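Local coordinates for extracellular solute-binding protein, family 1 (Bifidobacterium longum subsp. infantis ATCC 15697, PDB 3OMB) that probably captures a solute outside the cell as the binding component of an ABC-type importer, and carries a bound magnesium ion, at residues E107-P112 and R148-A153; A370-L373 and K377-V380. One frame throughout, in Å; residues are numbered along the deposited sequence.

Contact 1 comes first along the chain and closes before contact 2 opens. Their centres lie about 21 Å apart. Their nearest atoms are about 6 Å apart and do not touch. Both meet strand 352-356. Ile152 of contact 1 forms backbone hydrogen bonds with Gly353 and Leu354, while Leu373 of contact 2 packs on Leu354. Tyr374, next to segment 370-373, reaches Ala153 O with its hydroxyl. Helix 126-134 also meets both: Ile152 touches Val128, and Asn127 bonds to Asn371 O. Parts of the chain more than 200 residues apart are thus brought together. Both contacts lie away from the magnesium site and are structural packing.

Contact 1: residues E107-P112 and R148-A153; sequences EAYQYP and RIYAIA
Tyr109 and Tyr150 both hold CG beside the backbone N, opposite their own carbonyl carbon (chi1 -71° in Tyr109), and the rings placed this way meet edge to face. The planes stand at 85° and the centroids are 5.3 Å apart. This is an offset edge-to-face pair. Tyr150 offers its edge to the face of Tyr109, and its CE2 comes to 3.7 Å from Tyr109 CE2. One face of the Tyr150 ring takes a CH-pi contact. Ala108 CB sits over it, 3.3 Å from Tyr150 CG, so the packing is close. Arg148 approaches at the hydroxyl end of Tyr109. Its chain is extended from CG to NE, and NH1 donates a hydrogen bond of 3.0 Å to Tyr109 OH. The bond is fairly straight, at 159°, and the oxygen lies close to the guanidinium plane. Asp144 also bonds to this hydroxyl through OD2, while its OD1 bonds to Arg148 N. The phenol oxygen is therefore gripped by two groups. The contact joins the end of helix 106-110 to the loop that leads into strand 152-155. It is structural packing within a lobe of the type 2 periplasmic-binding-protein fold expected for this family.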
loop_
_atom_site.group_PDB
_atom_site.type_symbol
_atom_site.label_atom_id
_atom_site.label_comp_id
_atom_site.label_asym_id
_atom_site.label_seq_id
_atom_site.Cartn_x
_atom_site.Cartn_y
_atom_site.Cartn_z
ATOM N N GLU A 107 7.475 -17.828 -6.569
ATOM C CA GLU A 107 8.155 -18.871 -5.806
ATOM C C GLU A 107 7.756 -20.290 -6.184
ATOM O O GLU A 107 8.558 -21.215 -6.087
ATOM C CB GLU A 107 7.991 -18.630 -4.318
ATOM C CG GLU A 107 9.127 -17.763 -3.815
ATOM C CD GLU A 107 8.668 -16.558 -3.047
ATOM O OE1 GLU A 107 7.458 -16.455 -2.723
ATOM O OE2 GLU A 107 9.533 -15.697 -2.775
ATOM N N ALA A 108 6.523 -20.439 -6.649
ATOM C CA ALA A 108 6.078 -21.693 -7.228
ATOM C C ALA A 108 6.864 -22.061 -8.488
ATOM O O ALA A 108 6.988 -23.256 -8.816
ATOM C CB ALA A 108 4.612 -21.646 -7.517
ATOM N N TYR A 109 7.390 -21.046 -9.178
ATOM C CA TYR A 109 8.249 -21.247 -10.347
ATOM C C TYR A 109 9.722 -21.398 -9.974
ATOM O O TYR A 109 10.463 -22.129 -10.636
ATOM C CB TYR A 109 8.043 -20.129 -11.377
ATOM C CG TYR A 109 6.698 -20.222 -12.077
ATOM C CD1 TYR A 109 6.493 -21.146 -13.114
ATOM C CD2 TYR A 109 5.626 -19.408 -11.696
ATOM C CE1 TYR A 109 5.262 -21.242 -13.756
ATOM C CE2 TYR A 109 4.398 -19.496 -12.326
ATOM C CZ TYR A 109 4.219 -20.415 -13.359
ATOM O OH TYR A 109 3.000 -20.525 -13.994
ATOM N N GLN A 110 10.137 -20.727 -8.903
ATOM C CA GLN A 110 11.492 -20.890 -8.393
ATOM C C GLN A 110 11.710 -22.267 -7.754
ATOM O O GLN A 110 12.797 -22.807 -7.824
ATOM C CB GLN A 110 11.850 -19.771 -7.418
ATOM C CG GLN A 110 12.364 -18.515 -8.117
ATOM C CD GLN A 110 12.573 -17.348 -7.166
ATOM O OE1 GLN A 110 11.791 -17.136 -6.230
ATOM N NE2 GLN A 110 13.640 -16.578 -7.404
ATOM N N TYR A 111 10.671 -22.811 -7.129
ATOM C CA TYR A 111 10.737 -24.125 -6.504
ATOM C C TYR A 111 9.642 -24.990 -7.108
ATOM O O TYR A 111 8.550 -25.101 -6.547
ATOM C CB TYR A 111 10.616 -24.008 -4.978
ATOM C CG TYR A 111 11.697 -23.134 -4.378
ATOM C CD1 TYR A 111 12.907 -23.684 -3.926
ATOM C CD2 TYR A 111 11.534 -21.749 -4.304
ATOM C CE1 TYR A 111 13.926 -22.858 -3.393
ATOM C CE2 TYR A 111 12.528 -20.922 -3.786
ATOM C CZ TYR A 111 13.717 -21.476 -3.329
ATOM O OH TYR A 111 14.681 -20.635 -2.822
ATOM N N PRO A 112 9.921 -25.590 -8.281
ATOM C CA PRO A 112 8.903 -26.375 -8.990
ATOM C C PRO A 112 8.280 -27.467 -8.113
ATOM O O PRO A 112 8.969 -28.077 -7.292
ATOM C CB PRO A 112 9.678 -26.985 -10.159
ATOM C CG PRO A 112 10.814 -26.011 -10.387
ATOM C CD PRO A 112 11.207 -25.588 -8.998
ATOM N N ARG A 148 -2.058 -20.175 -14.480
ATOM C CA ARG A 148 -1.999 -20.891 -13.197
ATOM C C ARG A 148 -2.343 -19.977 -12.011
ATOM O O ARG A 148 -2.189 -18.754 -12.088
ATOM C CB ARG A 148 -0.644 -21.576 -12.992
ATOM C CG ARG A 148 -0.278 -22.530 -14.115
ATOM C CD ARG A 148 0.974 -23.293 -13.751
ATOM N NE ARG A 148 1.337 -24.276 -14.767
ATOM C CZ ARG A 148 2.240 -24.075 -15.724
ATOM N NH1 ARG A 148 2.881 -22.915 -15.835
ATOM N NH2 ARG A 148 2.491 -25.038 -16.585
ATOM N N ILE A 149 -2.814 -20.575 -10.923
ATOM C CA ILE A 149 -3.120 -19.795 -9.721
ATOM C C ILE A 149 -2.343 -20.390 -8.568
ATOM O O ILE A 149 -2.706 -21.443 -8.035
ATOM C CB ILE A 149 -4.610 -19.809 -9.395
ATOM C CG1 ILE A 149 -5.432 -19.208 -10.532
ATOM C CG2 ILE A 149 -4.884 -19.053 -8.065
ATOM C CD1 ILE A 149 -6.976 -19.354 -10.315
ATOM N N TYR A 150 -1.246 -19.741 -8.211
ATOM C CA TYR A 150 -0.400 -20.247 -7.149
ATOM C C TYR A 150 -0.616 -19.485 -5.850
ATOM O O TYR A 150 -0.367 -20.015 -4.771
ATOM C CB TYR A 150 1.061 -20.182 -7.570
ATOM C CG TYR A 150 1.448 -21.295 -8.515
ATOM C CD1 TYR A 150 1.197 -22.633 -8.184
ATOM C CD2 TYR A 150 2.082 -21.021 -9.729
ATOM C CE1 TYR A 150 1.558 -23.657 -9.023
ATOM C CE2 TYR A 150 2.459 -22.054 -10.585
ATOM C CZ TYR A 150 2.185 -23.362 -10.220
ATOM O OH TYR A 150 2.521 -24.392 -11.051
ATOM N N ALA A 151 -1.102 -18.253 -5.958
ATOM C CA ALA A 151 -1.252 -17.393 -4.800
ATOM C C ALA A 151 -2.473 -16.536 -5.010
ATOM O O ALA A 151 -2.489 -15.702 -5.890
ATOM C CB ALA A 151 0.009 -16.495 -4.609
ATOM N N ILE A 152 -3.489 -16.745 -4.186
ATOM C CA ILE A 152 -4.741 -15.999 -4.324
ATOM C C ILE A 152 -4.649 -14.680 -3.574
ATOM O O ILE A 152 -4.125 -14.619 -2.446
ATOM C CB ILE A 152 -5.933 -16.843 -3.843
ATOM C CG1 ILE A 152 -5.818 -18.243 -4.484
ATOM C CG2 ILE A 152 -7.267 -16.151 -4.165
ATOM C CD1 ILE A 152 -7.064 -19.120 -4.431
ATOM N N ALA A 153 -5.158 -13.631 -4.210
ATOM C CA ALA A 153 -5.203 -12.308 -3.611
ATOM C C ALA A 153 -6.243 -12.242 -2.495
ATOM O O ALA A 153 -7.038 -13.167 -2.287
ATOM C CB ALA A 153 -5.509 -11.241 -4.695
#

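Contact 2: residues A370-L373 and K377-V380; sequences ANLL and KYSV
Leu373 O and Ser379 OG meet at 2.8 Å, the closest approach between segments 370-373 and 377-380. The serine oxygen stands beside its own backbone N, opposite the carbonyl carbon, and this torsion (chi1 -71°) points OG toward the end of helix 363-373. It also hydrogen-bonds with Ser375 O. Trp425 N bonds to the same oxygen, so this buried hydroxyl has three polar neighbours.

The second meeting point is Leu372 O. It lies alongside the start of the Tyr378 side chain, 3.4 Å from Tyr378 CB and 3.5 Å from Tyr378 CD2. The carbonyl oxygen sits at the edge of the ring, near its plane. Leu372 CB adds a looser apolar touch, 4.3 Å from Tyr378 CD2.

The next shell holds these groups in place. Ser375 OG hydrogen-bonds to Leu372 O and makes a weak bond with Tyr378 N, so one turn residue ties both helices. Lys377 CG lies over the centre of one face of the Tyr378 ring, 4.0 Å above its plane. At the far end of that ring, Tyr378 OH bonds to Asp67 OD2, which probably limits its movement. Lys377 NZ forms a long, weak ion pair with the same carboxylate.

These contacts lie at the short connection between two consecutive helices, 363-373 and 376-384. Leu373 and Tyr378 have CA atoms 5.4 Å apart. Helix 59-68 packs against the pair: Leu372 touches Leu64 and Cys68, Leu373 touches Leu64, and Tyr378 touches Asp63. The side chain of Leu373 starts away from segment 377-380 and also packs on Leu354. Ala370 meets Leu354 and Ile356, so helix 363-373 rests on strand 352-356, an outer strand of the four-stranded sheet.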
loop_
_atom_site.group_PDB
_atom_site.type_symbol
_atom_site.label_atom_id
_atom_site.label_comp_id
_atom_site.label_asym_id
_atom_site.label_seq_id
_atom_site.Cartn_x
_atom_site.Cartn_y
_atom_site.Cartn_z
ATOM N N ALA A 370 -9.316 -23.245 3.085
ATOM C CA ALA A 370 -9.093 -22.072 2.261
ATOM C C ALA A 370 -10.432 -21.495 1.789
ATOM O O ALA A 370 -10.632 -20.280 1.806
ATOM C CB ALA A 370 -8.163 -22.415 1.051
ATOM N N ASN A 371 -11.365 -22.362 1.408
ATOM C CA ASN A 371 -12.637 -21.862 0.941
ATOM C C ASN A 371 -13.377 -21.132 2.070
ATOM O O ASN A 371 -13.996 -20.094 1.842
ATOM C CB ASN A 371 -13.497 -22.978 0.340
ATOM C CG ASN A 371 -14.823 -22.458 -0.186
ATOM O OD1 ASN A 371 -14.859 -21.610 -1.090
ATOM N ND2 ASN A 371 -15.921 -22.936 0.391
ATOM N N LEU A 372 -13.291 -21.669 3.283
ATOM C CA LEU A 372 -13.948 -21.053 4.431
ATOM C C LEU A 372 -13.342 -19.685 4.777
ATOM O O LEU A 372 -14.067 -18.797 5.224
ATOM C CB LEU A 372 -13.939 -21.985 5.656
ATOM C CG LEU A 372 -14.941 -23.150 5.685
ATOM C CD1 LEU A 372 -14.570 -24.168 6.753
ATOM C CD2 LEU A 372 -16.373 -22.681 5.903
ATOM N N LEU A 373 -12.031 -19.530 4.564
ATOM C CA LEU A 373 -11.335 -18.248 4.803
ATOM C C LEU A 373 -11.863 -17.146 3.901
ATOM O O LEU A 373 -11.915 -15.984 4.300
ATOM C CB LEU A 373 -9.814 -18.387 4.647
ATOM C CG LEU A 373 -9.112 -19.095 5.811
ATOM C CD1 LEU A 373 -7.748 -19.527 5.361
ATOM C CD2 LEU A 373 -9.035 -18.183 7.057
ATOM N N LYS A 377 -18.309 -14.676 6.568
ATOM C CA LYS A 377 -18.210 -14.898 7.993
ATOM C C LYS A 377 -16.773 -14.858 8.480
ATOM O O LYS A 377 -16.461 -14.186 9.463
ATOM C CB LYS A 377 -18.882 -16.224 8.378
ATOM C CG LYS A 377 -18.582 -16.668 9.804
ATOM C CD LYS A 377 -19.745 -17.434 10.410
ATOM C CE LYS A 377 -19.557 -18.911 10.238
ATOM N NZ LYS A 377 -20.765 -19.652 10.714
ATOM N N TYR A 378 -15.889 -15.578 7.803
ATOM C CA TYR A 378 -14.515 -15.611 8.272
ATOM C C TYR A 378 -13.678 -14.457 7.740
ATOM O O TYR A 378 -12.711 -14.085 8.364
ATOM C CB TYR A 378 -13.874 -17.004 8.091
ATOM C CG TYR A 378 -14.594 -18.005 8.957
ATOM C CD1 TYR A 378 -14.506 -17.919 10.343
ATOM C CD2 TYR A 378 -15.416 -18.995 8.403
ATOM C CE1 TYR A 378 -15.191 -18.808 11.170
ATOM C CE2 TYR A 378 -16.101 -19.910 9.221
ATOM C CZ TYR A 378 -15.984 -19.795 10.605
ATOM O OH TYR A 378 -16.651 -20.650 11.440
ATOM N N SER A 379 -14.086 -13.845 6.631
ATOM C CA SER A 379 -13.302 -12.730 6.105
ATOM C C SER A 379 -13.473 -11.500 6.990
ATOM O O SER A 379 -12.490 -10.825 7.310
ATOM C CB SER A 379 -13.620 -12.441 4.644
ATOM O OG SER A 379 -13.110 -13.490 3.818
ATOM N N VAL A 380 -14.711 -11.225 7.379
ATOM C CA VAL A 380 -15.013 -10.122 8.281
ATOM C C VAL A 380 -14.364 -10.291 9.666
ATOM O O VAL A 380 -13.833 -9.326 10.236
ATOM C CB VAL A 380 -16.541 -9.920 8.423
ATOM C CG1 VAL A 380 -16.838 -8.917 9.499
ATOM C CG2 VAL A 380 -17.145 -9.455 7.071
#